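Local coordinates for protein ORF10 (Moritella marina, PDB 6RIW) that probably carries out beta-ketoacyl condensation in polyunsaturated fatty acid synthesis, this chain being the ketosynthase and chain length factor didomain of a longer synthase, at residues Leu210-Ala215 with Leu679-Asp684; Ser345-Phe350 with Leu400-Gly405; Met474-Gly479 with Ala485-Leu490; His589-Arg594 with Asn635-Phe640; Asn732-Gln737 with Asn812-Ala817. One frame throughout, in Å; residues are numbered along the deposited sequence.

Contact 1 (Leu210-Ala215 with Leu679-Asp684)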
# COMPACT_ATOMS: atom_id res chain seq x y z
N LEU A 210 -2.90 16.47 -13.22
CA LEU A 210 -2.89 17.86 -13.67
C LEU A 210 -3.05 17.95 -15.19
O LEU A 210 -3.75 18.83 -15.69
CB LEU A 210 -1.61 18.58 -13.20
CG LEU A 210 -1.49 18.83 -11.69
CD1 LEU A 210 -0.12 19.35 -11.27
CD2 LEU A 210 -2.60 19.77 -11.13
N HIS A 211 -2.43 17.04 -15.94
CA HIS A 211 -2.48 17.12 -17.40
C HIS A 211 -3.86 16.80 -17.95
O HIS A 211 -4.23 17.32 -19.01
CB HIS A 211 -1.44 16.20 -18.02
CG HIS A 211 -0.04 16.70 -17.85
ND1 HIS A 211 1.03 15.86 -17.64
CD2 HIS A 211 0.46 17.95 -17.85
CE1 HIS A 211 2.14 16.58 -17.53
NE2 HIS A 211 1.82 17.85 -17.65
N THR A 212 -4.63 15.94 -17.27
CA THR A 212 -5.97 15.66 -17.76
C THR A 212 -7.00 16.61 -17.19
O THR A 212 -8.19 16.49 -17.52
CB THR A 212 -6.37 14.21 -17.45
OG1 THR A 212 -6.37 14.00 -16.03
CG2 THR A 212 -5.40 13.21 -18.11
N GLY A 213 -6.59 17.55 -16.34
CA GLY A 213 -7.56 18.43 -15.74
C GLY A 213 -8.43 17.80 -14.66
O GLY A 213 -9.44 18.38 -14.28
N LYS A 214 -8.06 16.62 -14.17
CA LYS A 214 -8.76 16.05 -13.03
C LYS A 214 -8.58 16.89 -11.77
O LYS A 214 -9.39 16.78 -10.84
CB LYS A 214 -8.30 14.60 -12.79
CG LYS A 214 -8.89 13.62 -13.83
CD LYS A 214 -8.91 12.15 -13.35
CE LYS A 214 -9.62 11.23 -14.37
NZ LYS A 214 -9.05 11.25 -15.79
N ALA A 215 -7.55 17.74 -11.75
CA ALA A 215 -7.28 18.64 -10.65
C ALA A 215 -6.59 19.88 -11.19
O ALA A 215 -6.05 19.86 -12.30
CB ALA A 215 -6.40 17.97 -9.58
N LEU A 679 -4.40 6.71 -17.18
CA LEU A 679 -3.22 6.12 -17.82
C LEU A 679 -3.38 6.07 -19.34
O LEU A 679 -2.43 6.30 -20.09
CB LEU A 679 -2.96 4.72 -17.25
CG LEU A 679 -2.37 4.68 -15.83
CD1 LEU A 679 -2.21 3.23 -15.38
CD2 LEU A 679 -1.03 5.40 -15.73
N PHE A 680 -4.59 5.76 -19.82
CA PHE A 680 -4.80 5.74 -21.26
C PHE A 680 -4.73 7.15 -21.85
O PHE A 680 -4.30 7.32 -22.99
CB PHE A 680 -6.13 5.08 -21.58
CG PHE A 680 -6.15 3.59 -21.34
CD1 PHE A 680 -5.19 2.77 -21.89
CD2 PHE A 680 -7.16 3.02 -20.57
CE1 PHE A 680 -5.22 1.38 -21.68
CE2 PHE A 680 -7.20 1.65 -20.34
CZ PHE A 680 -6.23 0.82 -20.90
N GLN A 681 -5.12 8.17 -21.07
CA GLN A 681 -5.04 9.53 -21.59
C GLN A 681 -3.61 10.04 -21.68
O GLN A 681 -3.33 10.92 -22.51
CB GLN A 681 -5.84 10.48 -20.69
CG GLN A 681 -7.34 10.31 -20.76
CD GLN A 681 -8.04 11.31 -19.88
OE1 GLN A 681 -8.27 11.06 -18.71
NE2 GLN A 681 -8.35 12.48 -20.44
N THR A 682 -2.71 9.57 -20.82
CA THR A 682 -1.41 10.22 -20.66
C THR A 682 -0.24 9.36 -21.10
O THR A 682 0.91 9.83 -21.02
CB THR A 682 -1.19 10.66 -19.21
OG1 THR A 682 -1.21 9.52 -18.34
CG2 THR A 682 -2.28 11.62 -18.77
N SER A 683 -0.46 8.13 -21.54
CA SER A 683 0.65 7.25 -21.86
C SER A 683 0.23 6.37 -23.03
O SER A 683 -0.89 6.48 -23.53
CB SER A 683 1.08 6.39 -20.66
OG SER A 683 0.16 5.35 -20.42
N ASP A 684 1.14 5.50 -23.46
CA ASP A 684 0.88 4.58 -24.57
C ASP A 684 0.53 3.18 -24.10
O ASP A 684 0.53 2.24 -24.92
CB ASP A 684 2.09 4.53 -25.51
CG ASP A 684 2.42 5.89 -26.08
OD1 ASP A 684 1.47 6.65 -26.40
OD2 ASP A 684 3.63 6.20 -26.19
O HOH W 1 -9.53 14.77 -19.23
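Thr212, at the C-terminal end of helix 198-211, meets Gln681 and Thr682 of helix 668-682 at a CA-CA separation of 7.3 Å between Thr212 and Gln681. Its methyl does the touching: Thr212 CG2 lies 3.6 Å from Thr682 CG2 and 3.7 Å from Gln681 CD, with the side chains crossing at about a right angle. The first torsion (chi1 61°) sets OG1 between the backbone N and the carbonyl carbon and brings CG2 across to the partner helix, while OG1 bonds to Asn678 OD1. A threonine suits this place because it offers a methyl and a hydroxyl from one short branch. Gly213 follows with a phi of 74° and closes the helix in a Schellman motif. Helices 198-211 and 668-682 probably correspond in the two thiolase-like halves, ketosynthase and chain length factor, and their C-terminal ends meet across the junction of the didomain. Beyond the turn, Lys214 reaches back with its ammonium group. Lys214 NZ comes within 3.0 Å of Gln681 OE1, but the angle is poor for a hydrogen bond; NZ instead forms a salt bridge with Glu677 and a hydrogen bond with Asn678 OD1. Gln681 NE2 bonds outside to Lys464 O, and a water 2.8 Å from both Gln681 NE2 and Thr212 O links the two across the contact. Thr682 also lies close to Met1, a residue of the magnesium site.

Contact 2 (Ser345-Phe350 with Leu400-Gly405)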
# COMPACT_ATOMS: atom_id res chain seq x y z
N SER A 345 23.24 0.53 -16.37
CA SER A 345 22.10 1.14 -17.06
C SER A 345 22.43 2.54 -17.52
O SER A 345 22.14 2.92 -18.66
CB SER A 345 20.89 1.17 -16.13
OG SER A 345 20.47 -0.15 -15.85
N MET A 346 23.02 3.35 -16.64
CA MET A 346 23.33 4.72 -17.01
C MET A 346 24.43 4.77 -18.07
O MET A 346 24.41 5.63 -18.95
CB MET A 346 23.74 5.52 -15.79
CG MET A 346 22.63 5.63 -14.75
SD MET A 346 22.94 7.03 -13.68
CE MET A 346 24.04 6.21 -12.51
N GLU A 347 25.39 3.85 -17.98
CA GLU A 347 26.43 3.79 -19.00
C GLU A 347 25.83 3.46 -20.36
O GLU A 347 26.10 4.15 -21.35
CB GLU A 347 27.48 2.74 -18.60
CG GLU A 347 28.38 2.30 -19.76
CD GLU A 347 29.25 1.13 -19.37
OE1 GLU A 347 30.22 1.35 -18.61
OE2 GLU A 347 28.95 -0.01 -19.80
N THR A 348 24.96 2.45 -20.40
CA THR A 348 24.33 2.06 -21.66
C THR A 348 23.59 3.23 -22.30
O THR A 348 23.73 3.47 -23.50
CB THR A 348 23.37 0.90 -21.40
OG1 THR A 348 24.12 -0.23 -20.95
CG2 THR A 348 22.59 0.56 -22.66
N PHE A 349 22.83 3.98 -21.50
CA PHE A 349 21.95 5.01 -22.06
C PHE A 349 22.71 6.29 -22.41
O PHE A 349 22.61 6.78 -23.54
CB PHE A 349 20.82 5.32 -21.07
CG PHE A 349 19.83 6.33 -21.56
CD1 PHE A 349 18.94 6.01 -22.59
CD2 PHE A 349 19.78 7.59 -21.00
CE1 PHE A 349 18.02 6.95 -23.04
CE2 PHE A 349 18.87 8.52 -21.45
CZ PHE A 349 17.98 8.20 -22.47
N PHE A 350 23.46 6.84 -21.46
CA PHE A 350 24.06 8.15 -21.70
C PHE A 350 25.29 8.09 -22.61
O PHE A 350 25.66 9.11 -23.20
CB PHE A 350 24.42 8.83 -20.38
CG PHE A 350 23.21 9.35 -19.65
CD1 PHE A 350 22.61 10.53 -20.05
CD2 PHE A 350 22.66 8.63 -18.60
CE1 PHE A 350 21.50 11.01 -19.39
CE2 PHE A 350 21.53 9.09 -17.95
CZ PHE A 350 20.95 10.28 -18.34
N LEU A 400 33.07 2.99 -7.07
CA LEU A 400 32.93 2.03 -8.15
C LEU A 400 33.12 2.72 -9.49
O LEU A 400 33.10 3.95 -9.60
CB LEU A 400 31.56 1.35 -8.11
CG LEU A 400 31.08 0.63 -6.85
CD1 LEU A 400 29.57 0.51 -6.90
CD2 LEU A 400 31.71 -0.74 -6.72
N GLN A 401 33.31 1.92 -10.53
CA GLN A 401 33.17 2.40 -11.90
C GLN A 401 32.15 1.52 -12.62
O GLN A 401 31.89 0.39 -12.21
CB GLN A 401 34.51 2.39 -12.65
CG GLN A 401 34.80 1.05 -13.28
CD GLN A 401 36.23 0.94 -13.79
OE1 GLN A 401 36.93 1.94 -13.91
NE2 GLN A 401 36.65 -0.28 -14.09
N SER A 402 31.55 2.06 -13.69
CA SER A 402 30.58 1.28 -14.43
C SER A 402 31.27 0.11 -15.14
O SER A 402 32.50 -0.00 -15.15
CB SER A 402 29.81 2.14 -15.45
OG SER A 402 30.67 2.91 -16.27
N LYS A 403 30.46 -0.78 -15.72
CA LYS A 403 30.99 -2.01 -16.30
C LYS A 403 32.18 -1.73 -17.23
O LYS A 403 33.21 -2.41 -17.15
CB LYS A 403 29.89 -2.76 -17.05
CG LYS A 403 30.29 -4.16 -17.51
CD LYS A 403 29.15 -4.86 -18.26
CE LYS A 403 29.67 -6.03 -19.09
NZ LYS A 403 29.22 -7.37 -18.58
N ASN A 404 32.07 -0.72 -18.10
CA ASN A 404 33.10 -0.44 -19.10
C ASN A 404 33.88 0.83 -18.80
O ASN A 404 34.40 1.48 -19.72
CB ASN A 404 32.48 -0.38 -20.49
CG ASN A 404 31.83 -1.69 -20.90
OD1 ASN A 404 32.52 -2.69 -21.13
ND2 ASN A 404 30.51 -1.70 -20.97
N GLY A 405 33.98 1.21 -17.52
CA GLY A 405 34.75 2.38 -17.14
C GLY A 405 34.20 3.70 -17.61
O GLY A 405 34.91 4.71 -17.59
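Glu347, near the end of helix 336-350, faces Ser402 at a CA-CA distance of 6.7 Å, where segment 400-405 makes a type I beta turn from Ser402 to Gly405. Glutamate suits the place because its extended chain, with CG trans to the backbone N (chi1 163°), carries a carboxylate into the donors of the turn. OE1 takes two of them. The Asn404 N-H, 2.8 Å from Glu347 OE1, uses the syn lone pair, whereas Ser402 OG, also 2.8 Å from Glu347 OE1, donates from the anti side, 29° out of the carboxylate plane. Glu347 OE2 receives Asn404 ND2 at 2.6 Å from above that plane. Serine gives a short hydroxyl that also accepts from Phe407 N, and Gly405, at a phi of 67°, readily takes the last position of the turn. With three donors and no acceptor of the turn directed at it, the carboxylate is probably kept ionised, and both of its oxygens tie this ketosynthase-half loop to the helix.

Contact 3 (Met474-Gly479 with Ala485-Leu490)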
# COMPACT_ATOMS: atom_id res chain seq x y z
N MET A 474 -12.27 -11.07 -17.41
CA MET A 474 -12.65 -11.07 -15.99
C MET A 474 -12.38 -12.44 -15.39
O MET A 474 -12.49 -13.48 -16.07
CB MET A 474 -14.13 -10.72 -15.76
CG MET A 474 -14.64 -9.43 -16.42
SD MET A 474 -16.21 -8.82 -15.76
CE MET A 474 -17.34 -10.12 -16.20
N ASP A 475 -12.08 -12.45 -14.08
CA ASP A 475 -12.14 -13.68 -13.29
C ASP A 475 -12.44 -13.31 -11.84
O ASP A 475 -12.19 -12.18 -11.41
CB ASP A 475 -10.86 -14.51 -13.38
CG ASP A 475 -11.02 -15.92 -12.76
OD1 ASP A 475 -12.12 -16.53 -12.85
OD2 ASP A 475 -10.05 -16.42 -12.15
N SER A 476 -12.98 -14.27 -11.09
CA SER A 476 -13.43 -13.99 -9.74
C SER A 476 -13.28 -15.23 -8.87
O SER A 476 -13.54 -16.35 -9.32
CB SER A 476 -14.89 -13.53 -9.74
OG SER A 476 -15.72 -14.56 -10.26
N HIS A 477 -12.94 -15.02 -7.61
CA HIS A 477 -12.88 -16.09 -6.62
C HIS A 477 -13.43 -15.51 -5.31
O HIS A 477 -12.68 -14.87 -4.55
CB HIS A 477 -11.46 -16.61 -6.49
CG HIS A 477 -11.34 -17.82 -5.63
ND1 HIS A 477 -10.25 -18.66 -5.69
CD2 HIS A 477 -12.15 -18.33 -4.67
CE1 HIS A 477 -10.40 -19.64 -4.82
NE2 HIS A 477 -11.55 -19.47 -4.18
N PHE A 478 -14.72 -15.71 -5.06
CA PHE A 478 -15.41 -15.17 -3.89
C PHE A 478 -15.99 -16.34 -3.11
O PHE A 478 -16.91 -17.01 -3.59
CB PHE A 478 -16.51 -14.20 -4.29
CG PHE A 478 -16.02 -12.91 -4.84
CD1 PHE A 478 -15.30 -12.03 -4.04
CD2 PHE A 478 -16.28 -12.56 -6.16
CE1 PHE A 478 -14.85 -10.82 -4.54
CE2 PHE A 478 -15.83 -11.35 -6.67
CZ PHE A 478 -15.11 -10.48 -5.85
N GLY A 479 -15.46 -16.59 -1.92
CA GLY A 479 -15.98 -17.71 -1.15
C GLY A 479 -15.77 -18.98 -1.94
O GLY A 479 -14.74 -19.16 -2.59
N ALA A 485 -17.24 -18.52 -14.00
CA ALA A 485 -18.41 -19.30 -14.38
C ALA A 485 -19.29 -19.63 -13.17
O ALA A 485 -20.52 -19.51 -13.23
CB ALA A 485 -17.98 -20.59 -15.10
N GLN A 486 -18.66 -19.99 -12.05
CA GLN A 486 -19.40 -20.30 -10.84
C GLN A 486 -20.06 -19.06 -10.24
O GLN A 486 -21.19 -19.13 -9.75
CB GLN A 486 -18.46 -20.97 -9.82
CG GLN A 486 -18.08 -22.41 -10.17
CD GLN A 486 -17.04 -22.98 -9.21
OE1 GLN A 486 -17.00 -22.62 -8.03
NE2 GLN A 486 -16.18 -23.87 -9.71
N PHE A 487 -19.37 -17.92 -10.28
CA PHE A 487 -19.97 -16.68 -9.82
C PHE A 487 -21.18 -16.30 -10.68
O PHE A 487 -22.22 -15.87 -10.17
CB PHE A 487 -18.90 -15.58 -9.86
CG PHE A 487 -19.24 -14.30 -9.11
CD1 PHE A 487 -19.87 -14.32 -7.87
CD2 PHE A 487 -18.87 -13.08 -9.64
CE1 PHE A 487 -20.14 -13.14 -7.19
CE2 PHE A 487 -19.14 -11.88 -8.98
CZ PHE A 487 -19.77 -11.91 -7.75
N LYS A 488 -21.05 -16.44 -12.00
CA LYS A 488 -22.17 -16.11 -12.89
C LYS A 488 -23.39 -16.94 -12.54
O LYS A 488 -24.51 -16.42 -12.40
CB LYS A 488 -21.74 -16.33 -14.34
CG LYS A 488 -22.75 -15.85 -15.39
CD LYS A 488 -22.22 -16.17 -16.81
CE LYS A 488 -23.25 -15.84 -17.89
NZ LYS A 488 -22.71 -16.12 -19.26
N THR A 489 -23.20 -18.24 -12.37
CA THR A 489 -24.30 -19.14 -12.02
C THR A 489 -24.89 -18.80 -10.66
O THR A 489 -26.12 -18.75 -10.49
CB THR A 489 -23.79 -20.57 -12.01
OG1 THR A 489 -23.37 -20.91 -13.33
CG2 THR A 489 -24.88 -21.53 -11.56
N LEU A 490 -24.03 -18.56 -9.67
CA LEU A 490 -24.49 -18.13 -8.36
C LEU A 490 -25.41 -16.91 -8.46
O LEU A 490 -26.48 -16.88 -7.86
CB LEU A 490 -23.27 -17.83 -7.48
CG LEU A 490 -23.56 -17.46 -6.02
CD1 LEU A 490 -23.61 -18.72 -5.19
CD2 LEU A 490 -22.47 -16.52 -5.49
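Phe487 of helix 484-492 packs against strand 469-478 in the thiolase-like fold of the chain length factor half, between the strand residues Ser476 and Phe478. With CG trans to the backbone N (chi1 -166°), its ring leaves the helix towards the strand. Phe487 CB lies 3.4 Å from Ser476 OG, with CG 3.7 Å and CD2 3.5 Å from that same oxygen. Further out, Phe487 CE1 is 4.0 Å from Phe478 CD2, CE2 is 4.1 Å from Phe478 CE2, and the tip, CZ, lies 3.9 Å from Phe478 CD2. The two rings meet obliquely, planes 49° apart, with Phe478 CD2 over one face of Phe487 near its rim. Strand alternation puts Ser476 and Phe478 on this side and turns Asp475 and His477 to helix 552-567. Serine is small enough to let the helix come close; Phe478 and Phe487 also touch helix 841-854, at Ala844 and Ile847 respectively. Buried against the Phe487 ring, Ser476 OG has no hydrogen-bonding partner in the model.

Contact 4 (His589-Arg594 with Asn635-Phe640)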
# COMPACT_ATOMS: atom_id res chain seq x y z
N HIS A 589 0.26 -9.13 11.19
CA HIS A 589 0.56 -8.92 12.61
C HIS A 589 0.94 -10.22 13.31
O HIS A 589 1.55 -10.17 14.38
CB HIS A 589 -0.63 -8.25 13.31
CG HIS A 589 -0.90 -6.87 12.79
ND1 HIS A 589 -1.84 -6.61 11.83
CD2 HIS A 589 -0.32 -5.68 13.09
CE1 HIS A 589 -1.84 -5.31 11.54
NE2 HIS A 589 -0.93 -4.72 12.31
N GLN A 590 0.61 -11.36 12.71
CA GLN A 590 0.98 -12.63 13.33
C GLN A 590 2.49 -12.83 13.35
O GLN A 590 2.98 -13.57 14.20
CB GLN A 590 0.29 -13.79 12.59
CG GLN A 590 -1.22 -13.77 12.76
CD GLN A 590 -1.92 -14.72 11.82
OE1 GLN A 590 -1.30 -15.63 11.28
NE2 GLN A 590 -3.23 -14.53 11.62
N TYR A 591 3.23 -12.18 12.44
CA TYR A 591 4.67 -12.39 12.41
C TYR A 591 5.34 -11.82 13.66
O TYR A 591 6.12 -12.52 14.34
CB TYR A 591 5.27 -11.78 11.15
CG TYR A 591 6.76 -11.93 11.17
CD1 TYR A 591 7.34 -13.19 11.12
CD2 TYR A 591 7.59 -10.82 11.29
CE1 TYR A 591 8.72 -13.35 11.19
CE2 TYR A 591 8.96 -10.97 11.35
CZ TYR A 591 9.52 -12.23 11.30
OH TYR A 591 10.88 -12.37 11.36
N ARG A 592 5.07 -10.56 13.99
CA ARG A 592 5.57 -10.06 15.28
C ARG A 592 4.88 -10.77 16.45
O ARG A 592 5.48 -10.95 17.52
CB ARG A 592 5.38 -8.54 15.39
CG ARG A 592 5.97 -8.00 16.70
CD ARG A 592 6.02 -6.48 16.78
NE ARG A 592 6.53 -6.10 18.10
CZ ARG A 592 7.11 -4.94 18.39
NH1 ARG A 592 7.26 -4.02 17.45
NH2 ARG A 592 7.54 -4.70 19.63
N GLY A 593 3.63 -11.19 16.25
CA GLY A 593 2.97 -12.03 17.24
C GLY A 593 3.81 -13.23 17.64
O GLY A 593 3.80 -13.65 18.80
N ARG A 594 4.55 -13.79 16.68
CA ARG A 594 5.50 -14.86 17.00
C ARG A 594 6.81 -14.31 17.58
O ARG A 594 7.27 -14.73 18.65
CB ARG A 594 5.79 -15.67 15.73
CG ARG A 594 7.00 -16.61 15.81
CD ARG A 594 7.66 -16.92 14.46
NE ARG A 594 8.98 -17.49 14.74
CZ ARG A 594 9.22 -18.78 14.94
NH1 ARG A 594 8.24 -19.66 14.85
NH2 ARG A 594 10.46 -19.18 15.24
N ASN A 635 11.38 -16.16 0.54
CA ASN A 635 10.27 -15.95 -0.39
C ASN A 635 9.00 -15.55 0.35
O ASN A 635 8.27 -14.66 -0.11
CB ASN A 635 10.05 -17.21 -1.22
CG ASN A 635 11.16 -17.41 -2.23
OD1 ASN A 635 11.31 -16.63 -3.17
ND2 ASN A 635 11.99 -18.43 -2.00
N GLN A 636 8.73 -16.19 1.48
CA GLN A 636 7.54 -15.81 2.24
C GLN A 636 7.57 -14.33 2.59
O GLN A 636 6.54 -13.64 2.47
CB GLN A 636 7.41 -16.66 3.51
CG GLN A 636 6.08 -16.47 4.21
CD GLN A 636 6.08 -16.89 5.69
OE1 GLN A 636 7.14 -17.07 6.30
NE2 GLN A 636 4.89 -17.04 6.25
N TYR A 637 8.72 -13.80 3.00
CA TYR A 637 8.73 -12.38 3.36
C TYR A 637 8.54 -11.47 2.15
O TYR A 637 7.94 -10.40 2.29
CB TYR A 637 10.01 -12.02 4.10
CG TYR A 637 9.82 -11.12 5.32
CD1 TYR A 637 9.61 -9.76 5.20
CD2 TYR A 637 9.92 -11.66 6.60
CE1 TYR A 637 9.46 -8.94 6.35
CE2 TYR A 637 9.78 -10.87 7.72
CZ TYR A 637 9.55 -9.52 7.61
OH TYR A 637 9.42 -8.79 8.78
N THR A 638 9.01 -11.86 0.95
CA THR A 638 8.72 -11.03 -0.23
C THR A 638 7.21 -10.93 -0.46
O THR A 638 6.74 -9.92 -1.00
CB THR A 638 9.39 -11.56 -1.51
OG1 THR A 638 8.77 -12.80 -1.93
CG2 THR A 638 10.89 -11.77 -1.31
N SER A 639 6.45 -11.95 -0.09
CA SER A 639 5.00 -11.87 -0.23
C SER A 639 4.34 -11.04 0.86
O SER A 639 3.13 -10.80 0.78
CB SER A 639 4.36 -13.28 -0.29
OG SER A 639 4.35 -13.94 0.97
N PHE A 640 5.08 -10.59 1.88
CA PHE A 640 4.54 -9.60 2.80
C PHE A 640 4.50 -8.20 2.18
O PHE A 640 3.89 -7.30 2.77
CB PHE A 640 5.39 -9.53 4.08
CG PHE A 640 5.35 -10.76 4.95
CD1 PHE A 640 4.58 -11.87 4.63
CD2 PHE A 640 6.11 -10.79 6.12
CE1 PHE A 640 4.56 -12.99 5.48
CE2 PHE A 640 6.08 -11.89 6.96
CZ PHE A 640 5.31 -13.00 6.62
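A T-shaped aromatic pair, Tyr591 of helix 589-595 with Tyr637 of helix 634-638, joins two short helices of the chain length factor half near its junction with the ketosynthase half. The edge of Tyr637 points to one face of Tyr591, with centroids 5.3 Å apart and planes at 87°. Tyr637 CE2 stands 3.7 Å from Tyr591 CE2, and the phenol oxygen comes near too, Tyr637 OH lying 3.4 Å from Tyr591 CE2. Tyr637 reaches there through a first torsion well off a staggered value (chi1 -137°). Phe640, one turn on, backs this ring: its CD2 sits over the centre of the Tyr637 face, and Phe640 CE2 approaches Tyr591 CG at 4.3 Å. Met233 of helix 228-237, from the ketosynthase half, touches both tyrosines. Tyrosine suits position 637 because its hydroxyl also donates to Phe230 O of helix 228-237. That bond and the Phe640 ring limit rotation of Tyr637, and the C-H at CE2 probably makes a weakly favourable contact with the Tyr591 pi face.

Contact 5 (Asn732-Gln737 with Asn812-Ala817)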
# COMPACT_ATOMS: atom_id res chain seq x y z
N ASN A 732 -34.93 -3.68 -0.03
CA ASN A 732 -34.91 -4.15 1.35
C ASN A 732 -33.49 -4.50 1.82
O ASN A 732 -33.24 -4.53 3.02
CB ASN A 732 -35.83 -5.37 1.50
CG ASN A 732 -35.51 -6.46 0.48
OD1 ASN A 732 -35.43 -6.20 -0.72
ND2 ASN A 732 -35.34 -7.69 0.96
N ILE A 733 -32.57 -4.79 0.89
CA ILE A 733 -31.19 -5.03 1.29
C ILE A 733 -30.66 -3.82 2.06
O ILE A 733 -29.87 -3.98 3.00
CB ILE A 733 -30.30 -5.39 0.08
CG1 ILE A 733 -28.88 -5.83 0.48
CG2 ILE A 733 -30.17 -4.21 -0.87
CD1 ILE A 733 -28.78 -6.86 1.60
N LEU A 734 -31.12 -2.61 1.72
CA LEU A 734 -30.69 -1.42 2.46
C LEU A 734 -31.28 -1.33 3.85
O LEU A 734 -30.82 -0.49 4.64
CB LEU A 734 -31.04 -0.15 1.69
CG LEU A 734 -30.16 0.05 0.45
CD1 LEU A 734 -30.60 1.29 -0.31
CD2 LEU A 734 -28.70 0.15 0.87
N ASP A 735 -32.28 -2.15 4.18
CA ASP A 735 -32.83 -2.15 5.53
C ASP A 735 -32.01 -2.99 6.51
O ASP A 735 -32.26 -2.92 7.72
CB ASP A 735 -34.28 -2.66 5.54
CG ASP A 735 -35.24 -1.72 4.81
OD1 ASP A 735 -34.92 -0.52 4.63
OD2 ASP A 735 -36.33 -2.19 4.42
N GLN A 736 -31.06 -3.79 6.03
CA GLN A 736 -30.20 -4.57 6.91
C GLN A 736 -29.40 -3.67 7.84
O GLN A 736 -28.90 -2.62 7.44
CB GLN A 736 -29.24 -5.42 6.08
CG GLN A 736 -29.93 -6.47 5.25
CD GLN A 736 -30.64 -7.45 6.13
OE1 GLN A 736 -31.87 -7.53 6.13
NE2 GLN A 736 -29.87 -8.19 6.92
N GLN A 737 -29.24 -4.11 9.09
CA GLN A 737 -28.55 -3.35 10.13
C GLN A 737 -27.20 -3.93 10.51
O GLN A 737 -26.56 -3.42 11.44
CB GLN A 737 -29.42 -3.30 11.39
CG GLN A 737 -30.72 -2.57 11.25
CD GLN A 737 -30.94 -1.63 12.41
OE1 GLN A 737 -30.36 -0.54 12.45
NE2 GLN A 737 -31.74 -2.06 13.39
N ASN A 812 -28.28 4.10 5.40
CA ASN A 812 -29.32 5.11 5.52
C ASN A 812 -29.11 6.25 4.54
O ASN A 812 -30.08 6.78 3.97
CB ASN A 812 -29.40 5.64 6.96
CG ASN A 812 -29.94 4.60 7.94
OD1 ASN A 812 -30.55 3.61 7.54
ND2 ASN A 812 -29.69 4.81 9.22
N ALA A 813 -27.85 6.63 4.28
CA ALA A 813 -27.61 7.65 3.25
C ALA A 813 -28.05 7.15 1.88
O ALA A 813 -28.63 7.91 1.09
CB ALA A 813 -26.14 8.07 3.24
N GLU A 814 -27.81 5.87 1.58
CA GLU A 814 -28.25 5.33 0.30
C GLU A 814 -29.76 5.19 0.22
O GLU A 814 -30.34 5.36 -0.86
CB GLU A 814 -27.59 3.98 0.03
CG GLU A 814 -26.08 4.07 -0.27
CD GLU A 814 -25.53 2.74 -0.79
OE1 GLU A 814 -25.67 1.73 -0.05
OE2 GLU A 814 -24.98 2.70 -1.92
N LYS A 815 -30.42 4.86 1.34
CA LYS A 815 -31.89 4.76 1.33
C LYS A 815 -32.52 6.11 1.01
O LYS A 815 -33.62 6.17 0.46
CB LYS A 815 -32.40 4.26 2.68
CG LYS A 815 -32.53 2.78 2.80
CD LYS A 815 -32.96 2.40 4.23
CE LYS A 815 -34.21 3.17 4.64
NZ LYS A 815 -34.53 2.98 6.09
N THR A 816 -31.85 7.19 1.37
CA THR A 816 -32.34 8.52 1.05
C THR A 816 -32.05 8.87 -0.41
O THR A 816 -32.96 9.21 -1.17
CB THR A 816 -31.71 9.54 2.03
OG1 THR A 816 -32.15 9.25 3.37
CG2 THR A 816 -32.07 10.98 1.68
N ALA A 817 -30.79 8.70 -0.84
CA ALA A 817 -30.36 9.25 -2.13
C ALA A 817 -30.78 8.39 -3.32
O ALA A 817 -31.19 8.94 -4.36
CB ALA A 817 -28.84 9.42 -2.12
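Leu734, in the 3-10 turn 733-735, approaches Lys815 on helix 808-821 with CA atoms 6.4 Å apart. The side chains run past each other in opposite directions, and the packing is tight, Leu734 CB lying 3.5 Å from Lys815 CG. A branched leucine fits because its two methyls spread over the helix: CD1 rests near the Lys815 backbone and CD2 turns to the neighbouring residue, with Leu734 CD2 3.5 Å from Glu814 OE1. That carboxylate bonds instead to the backbone N-H groups of His803 and Ala804 and to Asn869, so the leucine covers a polar group already satisfied. The lysine chain, bent at its third torsion (chi3 52°), lays its methylenes beside Asp735, with Lys815 CD 3.5 Å from Asp735 OD1. Their charges meet only in a long salt bridge, 3.8 Å from Asp735 OD1 to Lys815 NZ, where both residues are exposed. The loop that leads into strand 741-752 is thereby laid on helix 808-821, which helix 776-790 also touches, through Ile779 on Glu814 and Ala817.

Overall arrangement
The chain runs from ketosynthase to chain length factor, and contact 1 joins the two: its segments, 464 residues apart, enclose contacts 2, 3 and 4 along the sequence, while contact 5 follows. Contact 2 belongs to the ketosynthase half; contacts 3, 4 and 5 share the other half, with contact 3 centred about 26 Å from contact 5 and about 29 Å from contact 4. Contacts 2 and 5 lie on opposite sides of the chain centre, about 62 Å between centres. None touches another. Contacts 3 and 4 are buried inside the fold and contacts 2 and 5 hold peripheral loops to helices. Residues remote in sequence thus meet where the halves join, while contacts 2, 3 and 5 each lie within one half.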